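Local coordinates for 457aa long hypothetical protein (Pyrococcus horikoshii, PDB 2CSU) that is of unknown function but joins a Rossmann-like CoA-binding domain to a flavodoxin-like domain and a further alpha/beta domain, at residues M1-F6 with M194-D199; G121-G126 with F190-E195. All blocks are in the same frame, centred on the assembly; numbering follows the deposited sequence.

How the interactions relate
From the N terminus, residues 1-6 run ahead of strand 10-14 and close the longer loop in interaction 1, packing on residues 194-199. The chain then builds the Rossmann-like sheet, whose border strand 123-125 opens the second loop; interaction 2 closes it between 121-126 and 190-195. The second loop therefore lies within the first, and both finish on helix 190-197, sharing Met194 and Glu195. With centres about 8 Å apart, the contacts also touch: Tyr4 OH lies 3.3 Å from Arg123 CG, and Leu2 CD1 lies 3.8 Å from Glu192 O. Together they tie the N-terminal segment and the edge of the Rossmann-like sheet to the flavodoxin-like domain.

Interaction 1: residues M1-F6 with M194-D199; sequences MLDYFF and MEYLAD
Tyr196 reaches from helix 190-197 of the flavodoxin-like domain to Leu2, Asp3 and Phe6 in the N-terminal segment that leads into strand 10-14 of the Rossmann-like fold. It is the main contributor to an interface of 207 Å² (both sides summed), and every close contact between the two segments ends on it. CG is anti to the backbone N (chi1 160°), which extends the phenol away from its own helix.

The apolar contacts come from Leu2 and Phe6. Leu2 CB rests 4.1 Å from Tyr196 CG, at the root of the ring, while Phe6 CD2 approaches Tyr196 CE2 at 3.5 Å. The two aromatic planes are only 14° apart, but a centroid separation of 5.4 Å shows that they have slid past each other with little overlap; they touch through Phe6 CD2 and CE2 against Tyr196 CE2 rather than as a full stack. Phe6 and Tyr196 both also pack on Lys178 of strand 175-181, which places the pair above the sheet of the second domain.

A backbone carbonyl packs on the ring face. Leu2 O sits 3.7 Å above the plane of the Tyr196 ring, over its centre, and Phe6 approaches obliquely from that same side of the ring. Leu2 itself has a positive phi, and the turn that follows is fastened by Phe6 N to Asp3 O at 2.9 Å.

One hydrogen bond joins the segments. Tyr196 OH donates to Asp3, whose carboxylate plane is turned 40° from the phenol ring. The same carboxylate oxygen also has a weak bond from Asn7 ND2, so two donors share it. The phenol bond is fairly long, 3.2 Å from Tyr196 OH to Asp3 OD1, and uses the anti lone pair of that oxygen.

Interaction 2: residues G121-G126 with F190-E195; sequences GMRIIG and FAELME
Arg123 and Glu192 meet in a salt bridge that links strand 123-125 to helix 190-197. The backbones are well apart, with 10.8 Å between Arg123 CA and Glu192 CA, and the two segments bury just 103 Å² (both sides summed), so the side chains alone carry the contact.

The ionic interaction is single-pronged. Arg123 NH2 donates to Glu192 OE1 nearly straight, with an N-H...O angle of 165°. The modelled separation of 2.5 Å from Arg123 NH2 to Glu192 OE1 is very short, and its exact value is doubtful. Glu192 OE1 lies near the guanidinium plane at its edge, whereas the carboxylate plane is rotated 51° from it; this twist fits one bond better than a paired, two-oxygen arrangement. The arginine chain is bent at chi2 and chi3, which folds the guanidinium back instead of letting it run out straight.

Further charges fix both groups. Asp187 OD2 pairs with Arg123 NE and also accepts from Ile124 N, linking the guanidinium to the strand's own backbone. Glu192 OE2 has a salt bridge to Lys218, so each carboxylate oxygen meets a cation, which would probably stabilise its charged form.

Strand 123-125 is the outermost of its parallel Rossmann-like sheet within the chain, bonded to strand 91-94 along one edge, while helix 190-197 packs against helix 216-229 in the flavodoxin-like domain.

Interaction 1: residues M1-F6 with M194-D199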
loop_
_atom_site.group_PDB
_atom_site.type_symbol
_atom_site.label_atom_id
_atom_site.label_comp_id
_atom_site.label_asym_id
_atom_site.label_seq_id
_atom_site.Cartn_x
_atom_site.Cartn_y
_atom_site.Cartn_z
HETATM N N MSE A 1 -3.768 -36.480 10.068
HETATM C CA MSE A 1 -3.483 -35.635 11.221
HETATM C C MSE A 1 -3.467 -34.153 10.843
HETATM O O MSE A 1 -2.830 -33.729 9.888
HETATM C CB MSE A 1 -2.123 -36.044 11.788
HETATM C CG MSE A 1 -2.086 -37.513 12.216
HETATM SE SE MSE A 1 -1.135 -37.763 13.721
HETATM C CE MSE A 1 0.429 -37.089 13.138
ATOM N N LEU A 2 -4.237 -33.361 11.612
ATOM C CA LEU A 2 -4.277 -31.926 11.355
ATOM C C LEU A 2 -4.882 -31.616 9.984
ATOM O O LEU A 2 -4.943 -30.477 9.539
ATOM C CB LEU A 2 -2.848 -31.388 11.429
ATOM C CG LEU A 2 -2.423 -31.055 12.861
ATOM C CD1 LEU A 2 -1.704 -29.709 12.963
ATOM C CD2 LEU A 2 -3.604 -30.986 13.829
ATOM N N ASP A 3 -5.303 -32.691 9.292
ATOM C CA ASP A 3 -5.935 -32.503 7.992
ATOM C C ASP A 3 -7.441 -32.297 8.127
ATOM O O ASP A 3 -8.062 -31.543 7.388
ATOM C CB ASP A 3 -5.656 -33.738 7.138
ATOM C CG ASP A 3 -6.188 -33.503 5.733
ATOM O OD1 ASP A 3 -5.843 -32.470 5.156
ATOM O OD2 ASP A 3 -6.934 -34.340 5.234
ATOM N N TYR A 4 -7.992 -33.029 9.114
ATOM C CA TYR A 4 -9.419 -32.897 9.377
ATOM C C TYR A 4 -9.789 -31.463 9.764
ATOM O O TYR A 4 -10.950 -31.114 9.921
ATOM C CB TYR A 4 -9.786 -33.854 10.512
ATOM C CG TYR A 4 -8.830 -33.690 11.640
ATOM C CD1 TYR A 4 -8.938 -32.589 12.486
ATOM C CD2 TYR A 4 -7.827 -34.634 11.861
ATOM C CE1 TYR A 4 -8.059 -32.438 13.549
ATOM C CE2 TYR A 4 -6.942 -34.478 12.918
ATOM C CZ TYR A 4 -7.052 -33.384 13.756
ATOM O OH TYR A 4 -6.179 -33.224 14.813
ATOM N N PHE A 5 -8.742 -30.636 9.944
ATOM C CA PHE A 5 -8.979 -29.238 10.283
ATOM C C PHE A 5 -9.368 -28.421 9.050
ATOM O O PHE A 5 -10.228 -27.551 9.094
ATOM C CB PHE A 5 -7.700 -28.675 10.900
ATOM C CG PHE A 5 -7.780 -28.752 12.396
ATOM C CD1 PHE A 5 -8.835 -28.136 13.059
ATOM C CD2 PHE A 5 -6.801 -29.424 13.109
ATOM C CE1 PHE A 5 -8.907 -28.198 14.443
ATOM C CE2 PHE A 5 -6.882 -29.483 14.497
ATOM C CZ PHE A 5 -7.933 -28.871 15.170
ATOM N N PHE A 6 -8.629 -28.726 7.965
ATOM C CA PHE A 6 -8.793 -27.951 6.738
ATOM C C PHE A 6 -9.589 -28.713 5.675
ATOM O O PHE A 6 -10.013 -28.163 4.668
ATOM C CB PHE A 6 -7.400 -27.611 6.207
ATOM C CG PHE A 6 -6.603 -26.939 7.286
ATOM C CD1 PHE A 6 -6.831 -25.600 7.574
ATOM C CD2 PHE A 6 -5.655 -27.657 7.996
ATOM C CE1 PHE A 6 -6.110 -24.978 8.583
ATOM C CE2 PHE A 6 -4.935 -27.026 9.009
ATOM C CZ PHE A 6 -5.161 -25.688 9.308
HETATM N N MSE A 194 3.474 -26.086 10.917
HETATM C CA MSE A 194 4.510 -26.073 9.898
HETATM C C MSE A 194 4.811 -27.497 9.457
HETATM O O MSE A 194 5.145 -27.725 8.295
HETATM C CB MSE A 194 5.798 -25.413 10.411
HETATM C CG MSE A 194 5.765 -23.889 10.409
HETATM SE SE MSE A 194 7.211 -23.081 11.209
HETATM C CE MSE A 194 7.206 -23.889 12.563
ATOM N N GLU A 195 4.709 -28.458 10.373
ATOM C CA GLU A 195 4.973 -29.840 9.993
ATOM C C GLU A 195 3.906 -30.291 9.002
ATOM O O GLU A 195 4.208 -30.889 7.975
ATOM C CB GLU A 195 4.980 -30.764 11.221
ATOM C CG GLU A 195 6.272 -30.696 12.049
ATOM C CD GLU A 195 6.232 -31.561 13.309
ATOM O OE1 GLU A 195 5.245 -31.471 14.075
ATOM O OE2 GLU A 195 7.193 -32.327 13.532
ATOM N N TYR A 196 2.648 -30.001 9.301
ATOM C CA TYR A 196 1.575 -30.400 8.400
ATOM C C TYR A 196 1.648 -29.691 7.031
ATOM O O TYR A 196 1.526 -30.331 5.982
ATOM C CB TYR A 196 0.233 -30.117 9.062
ATOM C CG TYR A 196 -0.923 -30.032 8.100
ATOM C CD1 TYR A 196 -1.487 -31.184 7.544
ATOM C CD2 TYR A 196 -1.460 -28.794 7.749
ATOM C CE1 TYR A 196 -2.564 -31.102 6.666
ATOM C CE2 TYR A 196 -2.533 -28.702 6.869
ATOM C CZ TYR A 196 -3.078 -29.857 6.333
ATOM O OH TYR A 196 -4.130 -29.762 5.455
ATOM N N LEU A 197 1.847 -28.374 7.056
ATOM C CA LEU A 197 1.912 -27.567 5.844
ATOM C C LEU A 197 3.110 -27.885 4.966
ATOM O O LEU A 197 3.116 -27.585 3.773
ATOM C CB LEU A 197 1.920 -26.079 6.217
ATOM C CG LEU A 197 0.619 -25.504 6.783
ATOM C CD1 LEU A 197 0.866 -24.123 7.367
ATOM C CD2 LEU A 197 -0.425 -25.431 5.669
ATOM N N ALA A 198 4.134 -28.491 5.554
ATOM C CA ALA A 198 5.321 -28.841 4.794
ATOM C C ALA A 198 5.006 -29.784 3.629
ATOM O O ALA A 198 5.715 -29.772 2.623
ATOM C CB ALA A 198 6.361 -29.488 5.712
ATOM N N ASP A 199 3.945 -30.581 3.750
ATOM C CA ASP A 199 3.619 -31.547 2.700
ATOM C C ASP A 199 2.402 -31.328 1.808
ATOM O O ASP A 199 2.228 -32.043 0.817
ATOM C CB ASP A 199 3.537 -32.954 3.306
ATOM C CG ASP A 199 4.874 -33.429 3.824
ATOM O OD1 ASP A 199 5.886 -33.201 3.125
ATOM O OD2 ASP A 199 4.914 -34.020 4.922
#

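Interaction 2: residues G121-G126 with F190-E195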
loop_
_atom_site.group_PDB
_atom_site.type_symbol
_atom_site.label_atom_id
_atom_site.label_comp_id
_atom_site.label_asym_id
_atom_site.label_seq_id
_atom_site.Cartn_x
_atom_site.Cartn_y
_atom_site.Cartn_z
ATOM N N GLY A 121 -8.168 -37.767 22.680
ATOM C CA GLY A 121 -7.423 -37.788 21.414
ATOM C C GLY A 121 -7.811 -36.631 20.481
ATOM O O GLY A 121 -7.774 -36.726 19.262
HETATM N N MSE A 122 -8.222 -35.516 21.091
HETATM C CA MSE A 122 -8.595 -34.371 20.282
HETATM C C MSE A 122 -7.485 -33.315 20.261
HETATM O O MSE A 122 -6.658 -33.204 21.159
HETATM C CB MSE A 122 -9.888 -33.791 20.864
HETATM C CG MSE A 122 -10.866 -34.881 21.306
HETATM SE SE MSE A 122 -12.584 -34.380 21.137
HETATM C CE MSE A 122 -12.483 -32.841 22.064
ATOM N N ARG A 123 -7.445 -32.558 19.158
ATOM C CA ARG A 123 -6.551 -31.405 19.101
ATOM C C ARG A 123 -7.334 -30.089 19.130
ATOM O O ARG A 123 -8.402 -29.956 18.549
ATOM C CB ARG A 123 -5.737 -31.500 17.810
ATOM C CG ARG A 123 -4.821 -32.723 17.796
ATOM C CD ARG A 123 -4.169 -32.963 19.161
ATOM N NE ARG A 123 -3.419 -31.778 19.586
ATOM C CZ ARG A 123 -2.269 -31.516 18.941
ATOM N NH1 ARG A 123 -1.859 -32.311 17.969
ATOM N NH2 ARG A 123 -1.543 -30.451 19.292
ATOM N N ILE A 124 -6.784 -29.103 19.866
ATOM C CA ILE A 124 -7.507 -27.844 20.009
ATOM C C ILE A 124 -6.736 -26.651 19.445
ATOM O O ILE A 124 -5.564 -26.432 19.728
ATOM C CB ILE A 124 -7.800 -27.610 21.491
ATOM C CG1 ILE A 124 -9.014 -28.435 21.922
ATOM C CG2 ILE A 124 -8.142 -26.126 21.727
ATOM C CD1 ILE A 124 -9.265 -28.355 23.430
ATOM N N ILE A 125 -7.429 -25.888 18.583
ATOM C CA ILE A 125 -6.866 -24.607 18.178
ATOM C C ILE A 125 -7.520 -23.448 18.930
ATOM O O ILE A 125 -8.736 -23.327 19.001
ATOM C CB ILE A 125 -7.088 -24.443 16.673
ATOM C CG1 ILE A 125 -6.375 -25.561 15.909
ATOM C CG2 ILE A 125 -6.498 -23.101 16.202
ATOM C CD1 ILE A 125 -6.242 -25.251 14.417
ATOM N N GLY A 126 -6.665 -22.604 19.536
ATOM C CA GLY A 126 -7.179 -21.558 20.411
ATOM C C GLY A 126 -6.831 -21.867 21.870
ATOM O O GLY A 126 -5.808 -22.465 22.176
ATOM N N PHE A 190 2.626 -23.348 16.132
ATOM C CA PHE A 190 3.327 -23.055 14.887
ATOM C C PHE A 190 4.026 -24.305 14.354
ATOM O O PHE A 190 3.851 -24.682 13.185
ATOM C CB PHE A 190 4.400 -21.977 15.097
ATOM C CG PHE A 190 3.855 -20.601 15.333
ATOM C CD1 PHE A 190 3.059 -19.982 14.376
ATOM C CD2 PHE A 190 4.162 -19.912 16.504
ATOM C CE1 PHE A 190 2.573 -18.691 14.579
ATOM C CE2 PHE A 190 3.686 -18.629 16.720
ATOM C CZ PHE A 190 2.887 -18.013 15.756
ATOM N N ALA A 191 4.819 -24.939 15.217
ATOM C CA ALA A 191 5.585 -26.126 14.837
ATOM C C ALA A 191 4.738 -27.238 14.229
ATOM O O ALA A 191 5.055 -27.760 13.163
ATOM C CB ALA A 191 6.331 -26.664 16.040
ATOM N N GLU A 192 3.674 -27.616 14.926
ATOM C CA GLU A 192 2.816 -28.671 14.438
ATOM C C GLU A 192 2.171 -28.251 13.127
ATOM O O GLU A 192 1.983 -29.075 12.236
ATOM C CB GLU A 192 1.752 -29.014 15.479
ATOM C CG GLU A 192 2.249 -29.987 16.558
ATOM C CD GLU A 192 1.653 -29.705 17.930
ATOM O OE1 GLU A 192 0.412 -29.602 18.035
ATOM O OE2 GLU A 192 2.427 -29.583 18.908
ATOM N N LEU A 193 1.843 -26.971 13.009
ATOM C CA LEU A 193 1.230 -26.481 11.790
ATOM C C LEU A 193 2.234 -26.485 10.638
ATOM O O LEU A 193 1.891 -26.863 9.524
ATOM C CB LEU A 193 0.660 -25.091 12.008
ATOM C CG LEU A 193 -0.663 -25.070 12.775
ATOM C CD1 LEU A 193 -1.081 -23.623 12.982
ATOM C CD2 LEU A 193 -1.748 -25.837 12.004
HETATM N N MSE A 194 3.474 -26.086 10.917
HETATM C CA MSE A 194 4.510 -26.073 9.898
HETATM C C MSE A 194 4.811 -27.497 9.457
HETATM O O MSE A 194 5.145 -27.725 8.295
HETATM C CB MSE A 194 5.798 -25.413 10.411
HETATM C CG MSE A 194 5.765 -23.889 10.409
HETATM SE SE MSE A 194 7.211 -23.081 11.209
HETATM C CE MSE A 194 7.206 -23.889 12.563
ATOM N N GLU A 195 4.709 -28.458 10.373
ATOM C CA GLU A 195 4.973 -29.840 9.993
ATOM C C GLU A 195 3.906 -30.291 9.002
ATOM O O GLU A 195 4.208 -30.889 7.975
ATOM C CB GLU A 195 4.980 -30.764 11.221
ATOM C CG GLU A 195 6.272 -30.696 12.049
ATOM C CD GLU A 195 6.232 -31.561 13.309
ATOM O OE1 GLU A 195 5.245 -31.471 14.075
ATOM O OE2 GLU A 195 7.193 -32.327 13.532
#